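Local coordinates for protein CaaX farnesyltransferase alpha subunit Ram2 (Aspergillus fumigatus, PDB 4L9P) that serves as the alpha subunit of a fungal protein farnesyltransferase, which probably transfers isoprenoid groups to CaaX-motif proteins together with the beta subunit, at residues L276-V287 with A306-E317. The protein carries 1 engineered substitution. Residues are numbered along the deposited sequence; the frame is centred on the assembly and turned at random.
Sequences LSEWKDFARSFV and AIEWLADVYAEE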
loop_
_atom_site.group_PDB
_atom_site.type_symbol
_atom_site.label_atom_id
_atom_site.label_comp_id
_atom_site.label_asym_id
_atom_site.label_seq_id
_atom_site.Cartn_x
_atom_site.Cartn_y
_atom_site.Cartn_z
ATOM N N LEU A 276 -24.336 -17.023 -5.509
ATOM C CA LEU A 276 -23.252 -18.013 -5.608
ATOM C C LEU A 276 -23.782 -19.419 -5.946
ATOM O O LEU A 276 -23.094 -20.220 -6.553
ATOM C CB LEU A 276 -22.460 -18.046 -4.308
ATOM C CG LEU A 276 -21.754 -16.724 -3.984
ATOM C CD1 LEU A 276 -21.112 -16.817 -2.604
ATOM C CD2 LEU A 276 -20.692 -16.292 -5.038
ATOM N N SER A 277 -25.026 -19.703 -5.584
ATOM C CA SER A 277 -25.562 -21.036 -5.840
ATOM C C SER A 277 -25.650 -21.386 -7.347
ATOM O O SER A 277 -25.791 -22.566 -7.708
ATOM C CB SER A 277 -26.928 -21.223 -5.142
ATOM O OG SER A 277 -27.816 -20.218 -5.583
ATOM N N GLU A 278 -25.570 -20.389 -8.242
ATOM C CA GLU A 278 -25.452 -20.716 -9.654
ATOM C C GLU A 278 -24.297 -21.641 -9.952
ATOM O O GLU A 278 -24.315 -22.314 -10.978
ATOM C CB GLU A 278 -25.236 -19.475 -10.520
ATOM C CG GLU A 278 -26.447 -18.650 -10.642
ATOM C CD GLU A 278 -26.533 -17.877 -11.953
ATOM O OE1 GLU A 278 -25.593 -17.882 -12.843
ATOM O OE2 GLU A 278 -27.578 -17.219 -12.048
ATOM N N TRP A 279 -23.261 -21.607 -9.113
ATOM C CA TRP A 279 -22.104 -22.469 -9.323
ATOM C C TRP A 279 -21.989 -23.624 -8.323
ATOM O O TRP A 279 -20.924 -24.187 -8.152
ATOM C CB TRP A 279 -20.807 -21.654 -9.263
ATOM C CG TRP A 279 -20.492 -20.947 -10.542
ATOM C CD1 TRP A 279 -21.329 -20.641 -11.614
ATOM C CD2 TRP A 279 -19.199 -20.518 -10.905
ATOM N NE1 TRP A 279 -20.585 -20.019 -12.611
ATOM C CE2 TRP A 279 -19.279 -19.933 -12.194
ATOM C CE3 TRP A 279 -17.963 -20.588 -10.260
ATOM C CZ2 TRP A 279 -18.154 -19.391 -12.846
ATOM C CZ3 TRP A 279 -16.853 -20.073 -10.878
ATOM C CH2 TRP A 279 -16.937 -19.508 -12.191
ATOM N N LYS A 280 -23.099 -24.003 -7.692
ATOM C CA LYS A 280 -23.019 -25.017 -6.654
ATOM C C LYS A 280 -22.494 -26.331 -7.221
ATOM O O LYS A 280 -21.599 -26.931 -6.663
ATOM C CB LYS A 280 -24.379 -25.195 -5.990
ATOM C CG LYS A 280 -24.378 -26.124 -4.774
ATOM C CD LYS A 280 -25.782 -26.259 -4.216
ATOM C CE LYS A 280 -25.820 -27.351 -3.177
ATOM N NZ LYS A 280 -27.218 -27.657 -2.793
ATOM N N ASP A 281 -23.018 -26.752 -8.361
ATOM C CA ASP A 281 -22.619 -28.039 -8.895
ATOM C C ASP A 281 -21.198 -27.963 -9.432
ATOM O O ASP A 281 -20.427 -28.910 -9.291
ATOM C CB ASP A 281 -23.562 -28.422 -10.014
ATOM C CG ASP A 281 -24.901 -28.857 -9.510
ATOM O OD1 ASP A 281 -25.010 -29.275 -8.334
ATOM O OD2 ASP A 281 -25.851 -28.804 -10.324
ATOM N N PHE A 282 -20.847 -26.845 -10.072
ATOM C CA PHE A 282 -19.487 -26.679 -10.556
ATOM C C PHE A 282 -18.506 -26.778 -9.362
ATOM O O PHE A 282 -17.501 -27.470 -9.447
ATOM C CB PHE A 282 -19.337 -25.314 -11.234
ATOM C CG PHE A 282 -17.960 -25.038 -11.769
ATOM C CD1 PHE A 282 -17.504 -25.728 -12.872
ATOM C CD2 PHE A 282 -17.147 -24.046 -11.199
ATOM C CE1 PHE A 282 -16.277 -25.488 -13.416
ATOM C CE2 PHE A 282 -15.881 -23.789 -11.728
ATOM C CZ PHE A 282 -15.456 -24.512 -12.862
ATOM N N ALA A 283 -18.789 -26.076 -8.264
ATOM C CA ALA A 283 -17.909 -26.103 -7.094
ATOM C C ALA A 283 -17.835 -27.526 -6.538
ATOM O O ALA A 283 -16.760 -27.999 -6.234
ATOM C CB ALA A 283 -18.400 -25.132 -6.005
ATOM N N ARG A 284 -18.975 -28.215 -6.430
ATOM C CA ARG A 284 -18.958 -29.596 -5.931
ATOM C C ARG A 284 -18.089 -30.510 -6.786
ATOM O O ARG A 284 -17.574 -31.526 -6.284
ATOM C CB ARG A 284 -20.371 -30.177 -5.929
ATOM C CG ARG A 284 -21.334 -29.504 -5.000
ATOM C CD ARG A 284 -22.727 -30.182 -5.062
ATOM N NE ARG A 284 -22.838 -31.161 -3.991
ATOM C CZ ARG A 284 -23.153 -32.462 -4.113
ATOM N NH1 ARG A 284 -23.403 -33.025 -5.301
ATOM N NH2 ARG A 284 -23.201 -33.217 -3.016
ATOM N N SER A 285 -17.971 -30.222 -8.087
ATOM C CA SER A 285 -17.179 -31.105 -8.954
ATOM C C SER A 285 -15.691 -31.196 -8.550
ATOM O O SER A 285 -15.000 -32.117 -8.993
ATOM C CB SER A 285 -17.319 -30.728 -10.440
ATOM O OG SER A 285 -16.645 -29.513 -10.769
ATOM N N PHE A 286 -15.205 -30.251 -7.734
ATOM C CA PHE A 286 -13.808 -30.242 -7.306
ATOM C C PHE A 286 -13.652 -30.871 -5.930
ATOM O O PHE A 286 -12.549 -30.906 -5.379
ATOM C CB PHE A 286 -13.237 -28.812 -7.293
ATOM C CG PHE A 286 -13.272 -28.170 -8.631
ATOM C CD1 PHE A 286 -12.316 -28.464 -9.578
ATOM C CD2 PHE A 286 -14.329 -27.340 -8.985
ATOM C CE1 PHE A 286 -12.395 -27.873 -10.899
ATOM C CE2 PHE A 286 -14.419 -26.767 -10.250
ATOM C CZ PHE A 286 -13.442 -27.025 -11.207
ATOM N N VAL A 287 -14.756 -31.354 -5.355
ATOM C CA VAL A 287 -14.739 -31.803 -3.966
ATOM C C VAL A 287 -15.456 -33.125 -3.955
ATOM O O VAL A 287 -16.673 -33.131 -3.838
ATOM C CB VAL A 287 -15.412 -30.746 -2.974
ATOM C CG1 VAL A 287 -15.302 -31.200 -1.529
ATOM C CG2 VAL A 287 -14.783 -29.326 -3.136
ATOM N N ALA A 306 -13.111 -23.937 -4.237
ATOM C CA ALA A 306 -14.389 -24.650 -4.362
ATOM C C ALA A 306 -14.982 -24.910 -2.992
ATOM O O ALA A 306 -16.175 -24.756 -2.817
ATOM C CB ALA A 306 -14.184 -25.906 -5.130
ATOM N N ILE A 307 -14.138 -25.245 -2.018
ATOM C CA ILE A 307 -14.646 -25.488 -0.660
ATOM C C ILE A 307 -15.174 -24.175 -0.075
ATOM O O ILE A 307 -16.273 -24.152 0.549
ATOM C CB ILE A 307 -13.537 -26.052 0.275
ATOM C CG1 ILE A 307 -12.961 -27.357 -0.278
ATOM C CG2 ILE A 307 -14.037 -26.245 1.712
ATOM C CD1 ILE A 307 -11.810 -27.864 0.559
ATOM N N GLU A 308 -14.443 -23.054 -0.262
ATOM C CA GLU A 308 -14.934 -21.784 0.287
ATOM C C GLU A 308 -16.223 -21.346 -0.402
ATOM O O GLU A 308 -17.143 -20.804 0.230
ATOM C CB GLU A 308 -13.878 -20.737 0.066
ATOM C CG GLU A 308 -14.274 -19.399 0.703
ATOM C CD GLU A 308 -13.213 -18.378 0.390
ATOM O OE1 GLU A 308 -12.408 -18.649 -0.560
ATOM O OE2 GLU A 308 -13.162 -17.317 1.055
ATOM N N TRP A 309 -16.311 -21.618 -1.704
ATOM C CA TRP A 309 -17.532 -21.302 -2.445
ATOM C C TRP A 309 -18.719 -22.058 -1.856
ATOM O O TRP A 309 -19.797 -21.472 -1.608
ATOM C CB TRP A 309 -17.350 -21.700 -3.909
ATOM C CG TRP A 309 -18.369 -21.121 -4.819
ATOM C CD1 TRP A 309 -19.675 -21.490 -4.938
ATOM C CD2 TRP A 309 -18.158 -20.052 -5.740
ATOM N NE1 TRP A 309 -20.292 -20.713 -5.904
ATOM C CE2 TRP A 309 -19.378 -19.812 -6.397
ATOM C CE3 TRP A 309 -17.031 -19.267 -6.073
ATOM C CZ2 TRP A 309 -19.512 -18.825 -7.377
ATOM C CZ3 TRP A 309 -17.156 -18.285 -7.054
ATOM C CH2 TRP A 309 -18.385 -18.073 -7.694
ATOM N N LEU A 310 -18.517 -23.361 -1.628
ATOM C CA LEU A 310 -19.582 -24.178 -1.012
ATOM C C LEU A 310 -19.955 -23.683 0.396
ATOM O O LEU A 310 -21.133 -23.683 0.751
ATOM C CB LEU A 310 -19.184 -25.664 -0.995
ATOM C CG LEU A 310 -19.151 -26.236 -2.411
ATOM C CD1 LEU A 310 -18.506 -27.621 -2.465
ATOM C CD2 LEU A 310 -20.521 -26.204 -3.136
ATOM N N ALA A 311 -18.977 -23.255 1.195
ATOM C CA ALA A 311 -19.294 -22.794 2.527
ATOM C C ALA A 311 -20.240 -21.618 2.406
ATOM O O ALA A 311 -21.185 -21.499 3.167
ATOM C CB ALA A 311 -18.038 -22.369 3.229
ATOM N N ASP A 312 -19.944 -20.701 1.471
ATOM C CA ASP A 312 -20.808 -19.533 1.305
ATOM C C ASP A 312 -22.192 -19.876 0.763
ATOM O O ASP A 312 -23.199 -19.290 1.224
ATOM C CB ASP A 312 -20.150 -18.466 0.419
ATOM C CG ASP A 312 -18.962 -17.812 1.090
ATOM O OD1 ASP A 312 -18.847 -17.833 2.342
ATOM O OD2 ASP A 312 -18.135 -17.233 0.369
ATOM N N VAL A 313 -22.259 -20.788 -0.225
ATOM C CA VAL A 313 -23.561 -21.220 -0.734
ATOM C C VAL A 313 -24.435 -21.794 0.397
ATOM O O VAL A 313 -25.617 -21.436 0.530
ATOM C CB VAL A 313 -23.393 -22.268 -1.857
ATOM C CG1 VAL A 313 -24.707 -23.003 -2.119
ATOM C CG2 VAL A 313 -22.864 -21.584 -3.142
ATOM N N TYR A 314 -23.862 -22.662 1.223
ATOM C CA TYR A 314 -24.662 -23.330 2.266
ATOM C C TYR A 314 -24.998 -22.354 3.393
ATOM O O TYR A 314 -26.057 -22.462 4.033
ATOM C CB TYR A 314 -23.898 -24.530 2.813
ATOM C CG TYR A 314 -23.916 -25.693 1.852
ATOM C CD1 TYR A 314 -25.131 -26.281 1.464
ATOM C CD2 TYR A 314 -22.740 -26.223 1.349
ATOM C CE1 TYR A 314 -25.144 -27.362 0.561
ATOM C CE2 TYR A 314 -22.751 -27.278 0.443
ATOM C CZ TYR A 314 -23.941 -27.825 0.045
ATOM O OH TYR A 314 -23.922 -28.871 -0.839
ATOM N N ALA A 315 -24.091 -21.414 3.662
ATOM C CA ALA A 315 -24.293 -20.440 4.736
ATOM C C ALA A 315 -25.341 -19.373 4.381
ATOM O O ALA A 315 -26.148 -18.926 5.212
ATOM C CB ALA A 315 -22.963 -19.731 5.029
ATOM N N GLU A 316 -25.309 -18.918 3.148
ATOM C CA GLU A 316 -25.818 -17.561 2.902
ATOM C C GLU A 316 -26.975 -17.589 1.957
ATOM O O GLU A 316 -27.768 -16.642 1.896
ATOM C CB GLU A 316 -24.707 -16.636 2.347
ATOM C CG GLU A 316 -23.395 -16.587 3.200
ATOM C CD GLU A 316 -23.599 -15.995 4.612
ATOM O OE1 GLU A 316 -24.390 -15.032 4.730
ATOM O OE2 GLU A 316 -22.985 -16.477 5.598
ATOM N N GLU A 317 -27.075 -18.668 1.202
ATOM C CA GLU A 317 -28.105 -18.719 0.169
ATOM C C GLU A 317 -29.018 -19.921 0.310
ATOM O O GLU A 317 -30.039 -20.030 -0.384
ATOM C CB GLU A 317 -27.457 -18.699 -1.198
ATOM C CG GLU A 317 -26.816 -17.349 -1.524
ATOM C CD GLU A 317 -25.974 -17.459 -2.757
ATOM O OE1 GLU A 317 -26.022 -18.578 -3.309
ATOM O OE2 GLU A 317 -25.283 -16.462 -3.160
#
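The carboxylate of E317 receives the two backbone N-H groups that open the 3-10 turn 276-278. OE2 accepts from L276 N at 2.6 Å and OE1 from S277 N at 2.7 Å, each oxygen through its syn lone pair, although both bonds are bent. The chain of E317 is extended beyond CG (chi2 169°), which carries the carboxylate across to these amides. S277 OG makes at most a weak hydrogen bond to E317 OE1, at 3.3 Å.

The carbonyl oxygen of L276 is gripped twice: W309 NE1 donates to it at 2.9 Å, with the oxygen close to the indole plane, and W279 N, within the turn, arrives from the opposite face of the carbonyl. The W309 bond satisfies the indole N-H of this buried side chain and, with the packing on both faces, helps to fix the turn of its ring. L276 CD2 covers one face of the W309 six-membered ring, 4.0 Å from its centroid, while W279 makes an offset stack on the other, planes 21° apart.

Farther along, A283 CB rests 3.7 Å from L310 CD2, and F286 CB and V287 CG2 both pack against the methyl of A306. L276 CD1 packs on D312 CB, whose carboxylate instead forms salt bridges with R266 and R349. Helix 280-284 and the helical segment 306-317 run roughly antiparallel, at 142°, as part of the alpha-alpha helical solenoid characteristic of prenyltransferase alpha subunits.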